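Local coordinates for 4'-phospho-dehydrooxetanocin synthase (Bacillus megaterium, PDB 5UL3), which catalyses the oxidative ring contraction of dAMP to an oxetane aldehyde in oxetanocin A biosynthesis, using cobalamin, a [4Fe-4S] cluster and S-adenosylmethionine, at residues 144-149 against 288-293; 237-241 against 325-331; 356-360 against 390-396; 374-379 against 415-419. All coordinates share one frame; numbering follows the deposited sequence. Where two conformers were deposited one is given.

Contact 1: residues 144-149 against 288-293; sequences SSYLRK and PTPSLD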
# COMPACT_ATOMS: atom_id res chain seq x y z
N SER A 144 -12.43 0.76 -11.91
CA SER A 144 -13.16 -0.14 -12.81
C SER A 144 -14.45 -0.64 -12.17
O SER A 144 -15.53 -0.58 -12.78
CB SER A 144 -12.26 -1.32 -13.20
OG SER A 144 -12.99 -2.30 -13.93
N SER A 145 -14.35 -1.19 -10.95
CA SER A 145 -15.55 -1.81 -10.39
C SER A 145 -16.63 -0.78 -10.06
O SER A 145 -17.83 -1.08 -10.20
CB SER A 145 -15.20 -2.65 -9.16
OG SER A 145 -14.72 -1.83 -8.08
N TYR A 146 -16.23 0.41 -9.64
CA TYR A 146 -17.19 1.50 -9.44
C TYR A 146 -17.96 1.79 -10.73
O TYR A 146 -19.19 1.86 -10.74
CB TYR A 146 -16.46 2.75 -8.92
CG TYR A 146 -17.35 3.97 -8.97
CD1 TYR A 146 -18.29 4.21 -7.98
CD2 TYR A 146 -17.31 4.83 -10.06
CE1 TYR A 146 -19.14 5.32 -8.06
CE2 TYR A 146 -18.15 5.92 -10.16
CZ TYR A 146 -19.06 6.16 -9.15
OH TYR A 146 -19.90 7.24 -9.26
N LEU A 147 -17.23 1.98 -11.84
CA LEU A 147 -17.87 2.29 -13.12
C LEU A 147 -18.74 1.15 -13.61
O LEU A 147 -19.82 1.38 -14.18
CB LEU A 147 -16.81 2.63 -14.17
CG LEU A 147 -16.04 3.93 -13.92
CD1 LEU A 147 -14.92 4.10 -14.97
CD2 LEU A 147 -16.95 5.15 -13.91
N ARG A 148 -18.30 -0.11 -13.42
CA ARG A 148 -19.12 -1.24 -13.85
C ARG A 148 -20.39 -1.36 -13.02
O ARG A 148 -21.47 -1.63 -13.56
CB ARG A 148 -18.31 -2.55 -13.80
CG ARG A 148 -17.20 -2.57 -14.83
CD ARG A 148 -16.37 -3.85 -14.74
NE ARG A 148 -15.36 -3.91 -15.79
CZ ARG A 148 -14.32 -4.74 -15.77
NH1 ARG A 148 -14.14 -5.55 -14.73
NH2 ARG A 148 -13.45 -4.74 -16.76
N LYS A 149 -20.28 -1.18 -11.70
CA LYS A 149 -21.46 -1.32 -10.86
C LYS A 149 -22.48 -0.23 -11.16
O LYS A 149 -23.69 -0.50 -11.20
CB LYS A 149 -21.09 -1.29 -9.37
CG LYS A 149 -22.31 -1.42 -8.46
CD LYS A 149 -21.90 -1.49 -6.97
CE LYS A 149 -23.13 -1.78 -6.06
NZ LYS A 149 -22.75 -2.57 -4.84
N PRO A 288 -17.45 -1.23 -4.93
CA PRO A 288 -17.56 -2.67 -4.68
C PRO A 288 -16.20 -3.35 -4.77
O PRO A 288 -15.17 -2.69 -4.94
CB PRO A 288 -18.48 -3.15 -5.81
CG PRO A 288 -18.06 -2.26 -6.98
CD PRO A 288 -17.65 -0.90 -6.36
N THR A 289 -16.20 -4.68 -4.66
CA THR A 289 -15.03 -5.53 -4.90
C THR A 289 -14.18 -5.00 -6.04
O THR A 289 -14.71 -4.72 -7.11
CB THR A 289 -15.51 -6.95 -5.23
OG1 THR A 289 -16.41 -7.41 -4.22
CG2 THR A 289 -14.30 -7.92 -5.38
N PRO A 290 -12.86 -4.83 -5.88
CA PRO A 290 -12.03 -4.42 -7.02
C PRO A 290 -12.20 -5.39 -8.18
O PRO A 290 -12.41 -6.59 -7.98
CB PRO A 290 -10.60 -4.48 -6.46
CG PRO A 290 -10.70 -5.38 -5.29
CD PRO A 290 -12.04 -5.13 -4.70
N SER A 291 -12.07 -4.86 -9.39
CA SER A 291 -12.18 -5.70 -10.57
C SER A 291 -11.02 -6.70 -10.58
O SER A 291 -9.90 -6.37 -10.19
CB SER A 291 -12.15 -4.84 -11.84
OG SER A 291 -13.33 -4.02 -11.88
N LEU A 292 -11.29 -7.92 -11.04
CA LEU A 292 -10.31 -9.00 -10.94
C LEU A 292 -9.77 -9.44 -12.30
O LEU A 292 -9.15 -10.52 -12.39
CB LEU A 292 -10.91 -10.18 -10.18
CG LEU A 292 -11.37 -9.84 -8.75
CD1 LEU A 292 -12.10 -11.00 -8.09
CD2 LEU A 292 -10.18 -9.41 -7.89
N ASP A 293 -9.92 -8.60 -13.33
CA ASP A 293 -9.46 -8.91 -14.68
C ASP A 293 -8.00 -9.37 -14.73
O ASP A 293 -7.64 -10.24 -15.54
CB ASP A 293 -9.58 -7.68 -15.58
CG ASP A 293 -11.01 -7.13 -15.67
OD1 ASP A 293 -11.81 -7.32 -14.73
OD2 ASP A 293 -11.31 -6.51 -16.71
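Arg-148 and Asp-293 form a two-pronged, end-on salt bridge: NH1 of Arg-148 donates to OD1 of Asp-293 at 2.9 Å, and NH2 of Arg-148 to OD2 of Asp-293 at 2.8 Å. Both bonds are almost straight (178° and 177° at the hydrogen) and use the syn side of each oxygen, with guanidinium and carboxylate only 17° from coplanar. The pair ties helix 138-149 of the Rossmann-type cobalamin domain to the loop between helices 283-286 and 295-300, whose Pro-290 and Leu-292 also touch helix 335-351. The arginine chain, extended from CG to NE, carries the guanidinium across to the loop. NH2 also donates to the carbonyl of Val-155, on the neighbouring strand 154-159, and this second bond should further fix the rotation of the group.

Against one face of the guanidinium, OG of Ser-144 lies over its centre, 3.3 Å from the plane. The same hydroxyl is hydrogen-bonded to OG of Ser-291, 2.7 Å away, and the geometry is compatible with either serine as donor. Ser-291 is also joined to Gly-141 by a backbone hydrogen bond, which brings the loop close to the helix at one more point.

Packing takes over at Pro-288. Its ring settles against the helical turn at Ser-145 and Tyr-146, while the aliphatic part of Lys-149 slides past it in the opposite direction. Here CG of Pro-288 comes within 3.4 Å of the backbone O of Ser-145 and 3.9 Å of CD of Lys-149.

Contact 2: residues 237-241 against 325-331; sequences CDKEG and HKLRSWR. With EDO (1,2-ethanediol), chain S.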
# COMPACT_ATOMS: atom_id res chain seq x y z
N CYS A 237 -6.50 14.10 -12.08
CA CYS A 237 -7.39 13.75 -10.98
C CYS A 237 -6.64 13.98 -9.67
O CYS A 237 -5.63 13.31 -9.40
CB CYS A 237 -7.84 12.29 -11.08
SG CYS A 237 -8.86 11.75 -9.67
N ASP A 238 -7.13 14.94 -8.87
CA ASP A 238 -6.40 15.41 -7.69
C ASP A 238 -6.50 14.44 -6.52
O ASP A 238 -5.55 14.33 -5.74
CB ASP A 238 -6.93 16.78 -7.26
CG ASP A 238 -6.54 17.89 -8.23
OD1 ASP A 238 -5.51 17.74 -8.92
OD2 ASP A 238 -7.26 18.91 -8.27
N LYS A 239 -7.63 13.76 -6.36
CA LYS A 239 -7.84 12.91 -5.19
C LYS A 239 -8.43 11.57 -5.62
O LYS A 239 -7.81 10.83 -6.39
CB LYS A 239 -8.73 13.62 -4.17
CG LYS A 239 -8.00 14.85 -3.56
CD LYS A 239 -8.97 15.92 -3.11
CE LYS A 239 -8.17 17.17 -2.66
NZ LYS A 239 -9.08 18.20 -2.10
N GLU A 240 -9.60 11.22 -5.10
CA GLU A 240 -10.22 9.96 -5.53
C GLU A 240 -10.67 10.05 -6.99
O GLU A 240 -11.07 11.12 -7.48
CB GLU A 240 -11.43 9.62 -4.65
CG GLU A 240 -11.07 9.21 -3.22
CD GLU A 240 -12.27 9.24 -2.29
OE1 GLU A 240 -12.93 10.29 -2.24
OE2 GLU A 240 -12.54 8.21 -1.63
N GLY A 241 -10.64 8.92 -7.69
CA GLY A 241 -10.95 8.90 -9.10
C GLY A 241 -12.38 8.56 -9.50
O GLY A 241 -12.77 8.84 -10.64
N HIS A 325 -3.76 14.21 -0.52
CA HIS A 325 -4.23 13.23 -1.49
C HIS A 325 -5.12 12.17 -0.85
O HIS A 325 -6.15 11.78 -1.42
CB HIS A 325 -3.01 12.60 -2.19
CG HIS A 325 -3.35 11.57 -3.24
ND1 HIS A 325 -4.03 11.87 -4.40
CD2 HIS A 325 -3.07 10.24 -3.30
CE1 HIS A 325 -4.18 10.77 -5.12
NE2 HIS A 325 -3.59 9.77 -4.48
N LYS A 326 -4.76 11.71 0.36
CA LYS A 326 -5.47 10.64 1.05
C LYS A 326 -6.60 11.14 1.93
O LYS A 326 -7.49 10.35 2.27
CB LYS A 326 -4.48 9.83 1.89
CG LYS A 326 -3.47 9.02 1.05
CD LYS A 326 -4.10 7.70 0.58
CE LYS A 326 -4.26 7.66 -0.92
NZ LYS A 326 -4.90 6.36 -1.38
N LEU A 327 -6.59 12.42 2.29
CA LEU A 327 -7.66 13.15 2.99
C LEU A 327 -7.63 12.94 4.51
O LEU A 327 -6.91 12.06 5.02
CB LEU A 327 -9.04 12.79 2.43
CG LEU A 327 -9.23 12.94 0.90
CD1 LEU A 327 -10.69 12.83 0.55
CD2 LEU A 327 -8.64 14.26 0.39
N ARG A 328 -8.40 13.74 5.24
CA ARG A 328 -8.24 13.88 6.68
C ARG A 328 -9.40 13.31 7.47
O ARG A 328 -9.51 13.60 8.67
CB ARG A 328 -8.05 15.36 7.04
CG ARG A 328 -6.96 16.03 6.23
CD ARG A 328 -7.37 17.41 5.72
NE ARG A 328 -6.28 17.98 4.94
CZ ARG A 328 -6.23 17.98 3.61
NH1 ARG A 328 -5.19 18.51 2.99
NH2 ARG A 328 -7.23 17.45 2.91
N SER A 329 -10.27 12.53 6.84
CA SER A 329 -11.37 11.86 7.51
C SER A 329 -11.31 10.39 7.14
O SER A 329 -10.74 10.02 6.12
CB SER A 329 -12.72 12.45 7.10
OG SER A 329 -12.89 12.33 5.70
N TRP A 330 -11.93 9.56 7.97
CA TRP A 330 -11.86 8.11 7.83
C TRP A 330 -13.20 7.59 7.34
O TRP A 330 -14.23 7.85 7.96
CB TRP A 330 -11.45 7.47 9.15
CG TRP A 330 -11.21 5.99 9.12
CD1 TRP A 330 -10.13 5.34 8.58
CD2 TRP A 330 -12.04 4.97 9.71
NE1 TRP A 330 -10.25 3.99 8.78
CE2 TRP A 330 -11.41 3.73 9.45
CE3 TRP A 330 -13.25 4.99 10.41
CZ2 TRP A 330 -11.95 2.53 9.90
CZ3 TRP A 330 -13.78 3.80 10.85
CH2 TRP A 330 -13.14 2.58 10.57
N ARG A 331 -13.19 6.86 6.22
CA ARG A 331 -14.40 6.38 5.54
C ARG A 331 -14.36 4.86 5.48
O ARG A 331 -13.68 4.29 4.60
CB ARG A 331 -14.51 6.97 4.14
CG ARG A 331 -14.52 8.51 4.09
CD ARG A 331 -13.12 9.10 3.89
NE ARG A 331 -12.62 8.91 2.52
CZ ARG A 331 -11.38 9.17 2.14
NH1 ARG A 331 -11.01 9.00 0.87
NH2 ARG A 331 -10.49 9.62 3.03
C1 EDO S . -10.06 15.97 3.59
O1 EDO S . -9.59 17.31 3.40
C2 EDO S . -10.99 15.86 4.77
O2 EDO S . -11.80 14.70 4.62
O HOH W 1 -6.84 17.70 0.32
O HOH W 2 -14.05 7.89 0.42
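Glu-240 and Arg-331 reach toward each other from opposite directions, with carboxylate and guanidinium planes perpendicular (90°). NH1 of Arg-331 donates to OE2 of Glu-240 at 3.0 Å; the oxygen lies in the guanidinium plane, yet the arginine meets it from above the carboxylate plane. This is therefore a one-bond salt bridge, unlike a coplanar two-bond pairing. A water completes the link, donating a hydrogen bond to OE2 of Glu-240 and accepting one from NE of Arg-331. Bends at chi2 and chi3 fold the arginine back over its own loop, where NH2 donates to the carbonyls of Lys-326 and Ser-329, both in the guanidinium plane. Three nitrogens are thus engaged around the rim of the group. Glu-240 has further partners in Arg-311, through OE2, and in the backbone N of Val-281, through OE1.

These two loops face each other at the interdomain cobalamin site: 237-241 follows on from strand 235-237 of the Rossmann-type domain, and 325-331 runs into strand 331-332 of the radical SAM core. Gly-241, His-325 and Lys-326 all bind the cofactor.

His-325 presents its ring edge to the opposite loop. ND1 of His-325 donates to the carbonyl O of Asp-238 at 3.2 Å, the acceptor lying close to the ring plane though the donor is tilted 30° from the carbonyl plane. NE2 of the same ring makes a weak hydrogen bond to cobalamin.

Lys-239 and Leu-327 cross at about a right angle, CD of Lys-239 lying 3.9 Å from CD2 of Leu-327.

Contact 3: residues 356-360 against 390-396; sequences PHIYM and EKIKFDF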
# COMPACT_ATOMS: atom_id res chain seq x y z
N PRO A 356 -4.38 -17.91 0.59
CA PRO A 356 -5.37 -17.01 1.22
C PRO A 356 -4.72 -16.06 2.22
O PRO A 356 -4.89 -16.18 3.44
CB PRO A 356 -6.33 -17.99 1.90
CG PRO A 356 -5.42 -19.14 2.29
CD PRO A 356 -4.41 -19.26 1.18
N HIS A 357 -3.96 -15.11 1.69
CA HIS A 357 -3.27 -14.09 2.47
C HIS A 357 -3.64 -12.73 1.90
O HIS A 357 -3.31 -12.43 0.75
CB HIS A 357 -1.75 -14.28 2.43
CG HIS A 357 -1.03 -13.67 3.59
ND1 HIS A 357 -1.07 -12.32 3.87
CD2 HIS A 357 -0.24 -14.23 4.54
CE1 HIS A 357 -0.34 -12.08 4.95
NE2 HIS A 357 0.17 -13.22 5.37
N ILE A 358 -4.31 -11.89 2.70
CA ILE A 358 -4.78 -10.59 2.24
C ILE A 358 -3.87 -9.51 2.80
O ILE A 358 -3.67 -9.43 4.02
CB ILE A 358 -6.23 -10.33 2.67
CG1 ILE A 358 -7.15 -11.50 2.31
CG2 ILE A 358 -6.73 -9.01 2.04
CD1 ILE A 358 -7.48 -11.57 0.84
N TYR A 359 -3.36 -8.65 1.94
CA TYR A 359 -2.60 -7.49 2.38
C TYR A 359 -3.56 -6.30 2.37
O TYR A 359 -3.91 -5.80 1.30
CB TYR A 359 -1.40 -7.27 1.48
CG TYR A 359 -0.51 -8.49 1.55
CD1 TYR A 359 -0.72 -9.60 0.72
CD2 TYR A 359 0.50 -8.56 2.50
CE1 TYR A 359 0.07 -10.73 0.83
CE2 TYR A 359 1.31 -9.69 2.61
CZ TYR A 359 1.09 -10.77 1.77
OH TYR A 359 1.90 -11.88 1.90
N MET A 360 -4.00 -5.89 3.56
CA MET A 360 -4.93 -4.76 3.65
C MET A 360 -4.21 -3.48 3.27
O MET A 360 -3.12 -3.17 3.80
CB MET A 360 -5.53 -4.62 5.04
CG MET A 360 -6.30 -5.80 5.58
SD MET A 360 -7.76 -6.22 4.59
CE MET A 360 -8.52 -7.39 5.72
N GLU A 390 -12.43 -22.04 5.64
CA GLU A 390 -10.97 -22.04 5.62
C GLU A 390 -10.43 -20.81 6.34
O GLU A 390 -10.99 -19.71 6.23
CB GLU A 390 -10.43 -22.07 4.18
CG GLU A 390 -8.88 -22.20 4.12
CD GLU A 390 -8.24 -21.98 2.74
OE1 GLU A 390 -8.95 -21.70 1.74
OE2 GLU A 390 -7.00 -22.10 2.66
N LYS A 391 -9.34 -21.00 7.09
CA LYS A 391 -8.67 -19.89 7.75
C LYS A 391 -7.91 -19.04 6.74
O LYS A 391 -7.45 -19.53 5.69
CB LYS A 391 -7.71 -20.41 8.82
CG LYS A 391 -8.42 -21.09 10.00
CD LYS A 391 -7.50 -22.04 10.78
CE LYS A 391 -6.85 -21.37 11.98
NZ LYS A 391 -7.85 -20.85 12.97
N ILE A 392 -7.73 -17.76 7.06
CA ILE A 392 -6.94 -16.86 6.24
C ILE A 392 -5.89 -16.19 7.11
O ILE A 392 -5.93 -16.26 8.33
CB ILE A 392 -7.79 -15.79 5.52
CG1 ILE A 392 -8.23 -14.72 6.52
CG2 ILE A 392 -8.99 -16.42 4.80
CD1 ILE A 392 -8.56 -13.39 5.84
N LYS A 393 -4.94 -15.54 6.46
CA LYS A 393 -4.03 -14.62 7.13
C LYS A 393 -4.17 -13.23 6.51
O LYS A 393 -4.44 -13.11 5.31
CB LYS A 393 -2.60 -15.12 7.06
CG LYS A 393 -2.46 -16.46 7.77
CD LYS A 393 -1.03 -16.82 8.08
CE LYS A 393 -0.97 -18.00 9.04
NZ LYS A 393 -1.38 -17.64 10.43
N PHE A 394 -4.00 -12.18 7.32
CA PHE A 394 -4.07 -10.86 6.73
C PHE A 394 -3.14 -9.90 7.47
O PHE A 394 -2.90 -10.05 8.67
CB PHE A 394 -5.53 -10.33 6.67
CG PHE A 394 -6.19 -10.11 8.02
CD1 PHE A 394 -6.78 -11.17 8.70
CD2 PHE A 394 -6.31 -8.83 8.56
CE1 PHE A 394 -7.44 -10.97 9.93
CE2 PHE A 394 -6.96 -8.61 9.79
CZ PHE A 394 -7.54 -9.69 10.47
N ASP A 395 -2.59 -8.96 6.72
CA ASP A 395 -1.69 -7.93 7.24
C ASP A 395 -2.38 -6.57 7.19
O ASP A 395 -3.15 -6.30 6.27
CB ASP A 395 -0.41 -7.86 6.42
CG ASP A 395 0.41 -9.16 6.44
OD1 ASP A 395 0.03 -10.13 7.14
OD2 ASP A 395 1.42 -9.21 5.73
N PHE A 396 -2.08 -5.70 8.16
CA PHE A 396 -2.56 -4.32 8.10
C PHE A 396 -1.63 -3.44 8.92
O PHE A 396 -0.74 -3.94 9.61
CB PHE A 396 -4.01 -4.18 8.56
CG PHE A 396 -4.26 -4.58 10.01
CD1 PHE A 396 -4.15 -3.65 11.03
CD2 PHE A 396 -4.68 -5.87 10.32
CE1 PHE A 396 -4.41 -4.02 12.36
CE2 PHE A 396 -4.96 -6.24 11.64
CZ PHE A 396 -4.83 -5.31 12.65
O HOH W 3 -0.82 -4.89 4.23
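Ile-358 uses both of its backbone polar groups across the strand pair: its N donates to O of Lys-393 at 2.9 Å, and its O accepts from N of Asp-395 at the same 2.9 Å. The ladder is extended by N of Lys-393 to O of Pro-356 (3.1 Å) and by N of Met-360 to O of Asp-395 (2.9 Å). One residue thus bonds to two that flank its opposite number, as in a parallel sheet; the segment axes lie 18° apart. Strands 357-360 and 393-398, linked through helix 374-386, form a beta-alpha-beta unit of the partial TIM barrel. A water donates to O of Met-360 and weakly to O of Asp-395.

On the face carrying His-357, Tyr-359, Lys-393 and Asp-395, the imidazole is held between CB of Lys-393, 3.9 Å from the ring centroid in a CH-pi contact, and OH of Tyr-359 over the opposite face, both offset toward the rim. The carboxylate of Asp-395 stands at the imidazole edge, turned 87° to the ring, with OD1 only 3.0 Å from CE1 of His-357. Two of the polar atoms are satisfied next door: NE2 of His-357 bonds to Asp-429, and OD1 of Asp-395 accepts from the backbone N of Arg-430.

The other face is apolar. CB of Ile-358 meets CB of Phe-394, and Met-360, bent at chi2 (-62°), brings CE to CD2 of Phe-394; helices 335-351 and 374-386 cover this side. The chemistry is consequently divided: on one face His-357 and Asp-395 are tied to Asp-429 and Arg-430, while the other builds the hydrophobic layer between sheet and helices.

Contact 4: residues 374-379 against 415-419; sequences EAQRII and ERLKM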
# COMPACT_ATOMS: atom_id res chain seq x y z
N GLU A 374 -15.81 1.79 16.71
CA GLU A 374 -14.85 1.25 15.74
C GLU A 374 -14.34 -0.12 16.15
O GLU A 374 -14.16 -1.01 15.30
CB GLU A 374 -13.68 2.24 15.55
CG GLU A 374 -12.95 2.66 16.83
CD GLU A 374 -13.49 3.97 17.40
OE1 GLU A 374 -12.74 4.68 18.10
OE2 GLU A 374 -14.67 4.29 17.13
N ALA A 375 -14.10 -0.33 17.45
CA ALA A 375 -13.60 -1.63 17.89
C ALA A 375 -14.64 -2.73 17.67
O ALA A 375 -14.28 -3.85 17.31
CB ALA A 375 -13.18 -1.58 19.36
N GLN A 376 -15.94 -2.42 17.87
CA GLN A 376 -16.96 -3.43 17.64
C GLN A 376 -17.09 -3.76 16.16
O GLN A 376 -17.38 -4.90 15.80
CB GLN A 376 -18.30 -2.99 18.22
CG GLN A 376 -19.35 -4.10 18.20
CD GLN A 376 -18.91 -5.31 19.01
OE1 GLN A 376 -18.42 -5.17 20.13
NE2 GLN A 376 -19.05 -6.50 18.44
N ARG A 377 -16.86 -2.78 15.29
CA ARG A 377 -16.85 -3.06 13.86
C ARG A 377 -15.75 -4.07 13.51
O ARG A 377 -15.97 -4.99 12.72
CB ARG A 377 -16.65 -1.76 13.08
CG ARG A 377 -16.40 -1.96 11.61
CD ARG A 377 -16.39 -0.65 10.85
NE ARG A 377 -15.97 -0.83 9.46
CZ ARG A 377 -14.70 -0.97 9.08
NH1 ARG A 377 -13.72 -0.98 9.98
NH2 ARG A 377 -14.42 -1.11 7.78
N ILE A 378 -14.56 -3.90 14.08
CA ILE A 378 -13.47 -4.84 13.79
C ILE A 378 -13.83 -6.23 14.33
O ILE A 378 -13.62 -7.25 13.65
CB ILE A 378 -12.14 -4.32 14.38
CG1 ILE A 378 -11.76 -2.97 13.76
CG2 ILE A 378 -11.02 -5.37 14.18
CD1 ILE A 378 -11.57 -2.97 12.24
N ILE A 379 -14.37 -6.29 15.55
CA ILE A 379 -14.74 -7.57 16.13
C ILE A 379 -15.78 -8.27 15.27
O ILE A 379 -15.69 -9.48 15.03
CB ILE A 379 -15.20 -7.39 17.59
CG1 ILE A 379 -13.99 -7.04 18.46
CG2 ILE A 379 -15.90 -8.65 18.08
CD1 ILE A 379 -14.33 -6.53 19.86
N GLU A 415 -11.03 -3.12 26.23
CA GLU A 415 -11.82 -3.48 25.05
C GLU A 415 -10.97 -3.45 23.78
O GLU A 415 -11.20 -4.23 22.86
CB GLU A 415 -13.03 -2.54 24.92
CG GLU A 415 -14.03 -2.92 23.82
CD GLU A 415 -14.77 -4.22 24.10
OE1 GLU A 415 -14.99 -5.00 23.15
OE2 GLU A 415 -15.13 -4.47 25.27
N ARG A 416 -9.97 -2.57 23.74
CA ARG A 416 -9.04 -2.54 22.62
C ARG A 416 -8.22 -3.83 22.56
O ARG A 416 -8.01 -4.40 21.48
CB ARG A 416 -8.15 -1.31 22.73
CG ARG A 416 -7.46 -0.89 21.45
CD ARG A 416 -8.37 -1.10 20.24
NE ARG A 416 -9.44 -0.12 20.12
CZ ARG A 416 -9.35 1.01 19.41
NH1 ARG A 416 -8.23 1.31 18.77
NH2 ARG A 416 -10.38 1.83 19.33
N LEU A 417 -7.75 -4.31 23.72
CA LEU A 417 -7.01 -5.57 23.76
C LEU A 417 -7.88 -6.73 23.29
O LEU A 417 -7.42 -7.59 22.53
CB LEU A 417 -6.47 -5.83 25.16
CG LEU A 417 -5.69 -7.13 25.33
CD1 LEU A 417 -4.43 -7.09 24.48
CD2 LEU A 417 -5.36 -7.34 26.80
N LYS A 418 -9.15 -6.75 23.71
CA LYS A 418 -10.07 -7.77 23.21
C LYS A 418 -10.18 -7.71 21.68
O LYS A 418 -10.15 -8.75 21.01
CB LYS A 418 -11.45 -7.60 23.84
CG LYS A 418 -12.50 -8.52 23.23
CD LYS A 418 -13.86 -8.41 23.95
CE LYS A 418 -14.88 -9.35 23.31
NZ LYS A 418 -16.30 -9.06 23.73
N MET A 419 -10.30 -6.51 21.12
CA MET A 419 -10.39 -6.37 19.67
C MET A 419 -9.14 -6.92 18.98
O MET A 419 -9.22 -7.65 17.99
CB MET A 419 -10.60 -4.90 19.29
CG MET A 419 -10.81 -4.65 17.78
SD MET A 419 -10.18 -3.02 17.31
CE MET A 419 -8.43 -3.33 17.48
O HOH W 4 -10.51 4.41 19.03
O HOH W 5 -16.81 -6.68 22.70
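With CG anti to the backbone N (chi1 -176°), Met-419 sends its chain across to helix 374-386, and the bend at chi3 (70°) turns the methyl end aside so that CG and SD do the touching. CG of Met-419 lies 3.7 Å from CB of Ile-378, and SD of Met-419 is 3.9 Å from CB of Ala-375. Ile-379 meets the base of the same chain, its CG1 4.0 Å from CG of Met-419. SD of Met-419 comes within 3.7 Å of CA of Ala-375, whose side chain is a single methyl.

No direct hydrogen bond joins the segments, and water does the polar work. Arg-416, bent at chi2 and chi3, swings back so that its NH2 lies 3.9 Å from OE1 of Glu-374, a long ion pair bridged by a water that donates to OE1 and accepts from NH2. Each has a stronger tie elsewhere: Arg-416 to the carbonyl of Ser-402, Glu-374 to N of Leu-369. A second water joins Glu-415 to Lys-418 and reaches OE1 of Gln-376 across the contact only weakly.

The segment axes approach to 9.6 Å at 22°, the near-parallel packing of consecutive outer helices in the partial TIM barrel of a radical SAM enzyme.

Along the chain, contacts 1 and 2 interlock, their segments alternating, and both join the Rossmann-type cobalamin domain to later parts of the chain; their centres lie 19 Å apart. Contacts 3 and 4 follow, again with alternating segments and centres 18 Å apart, inside the radical SAM core: helix 374-386 of contact 4 connects the two strands of contact 3. Contact 2 shares the six-stranded mixed sheet with contact 3 through strand 331-332, and touches contact 4 where CH2 of Trp-330 packs 3.6 Å from NH1 of Arg-377. Contact 1 therefore joins the cobalamin domain to the 288-293 loop, contact 2 joins it to the radical SAM core at the cofactor, and the last two shape the partial barrel.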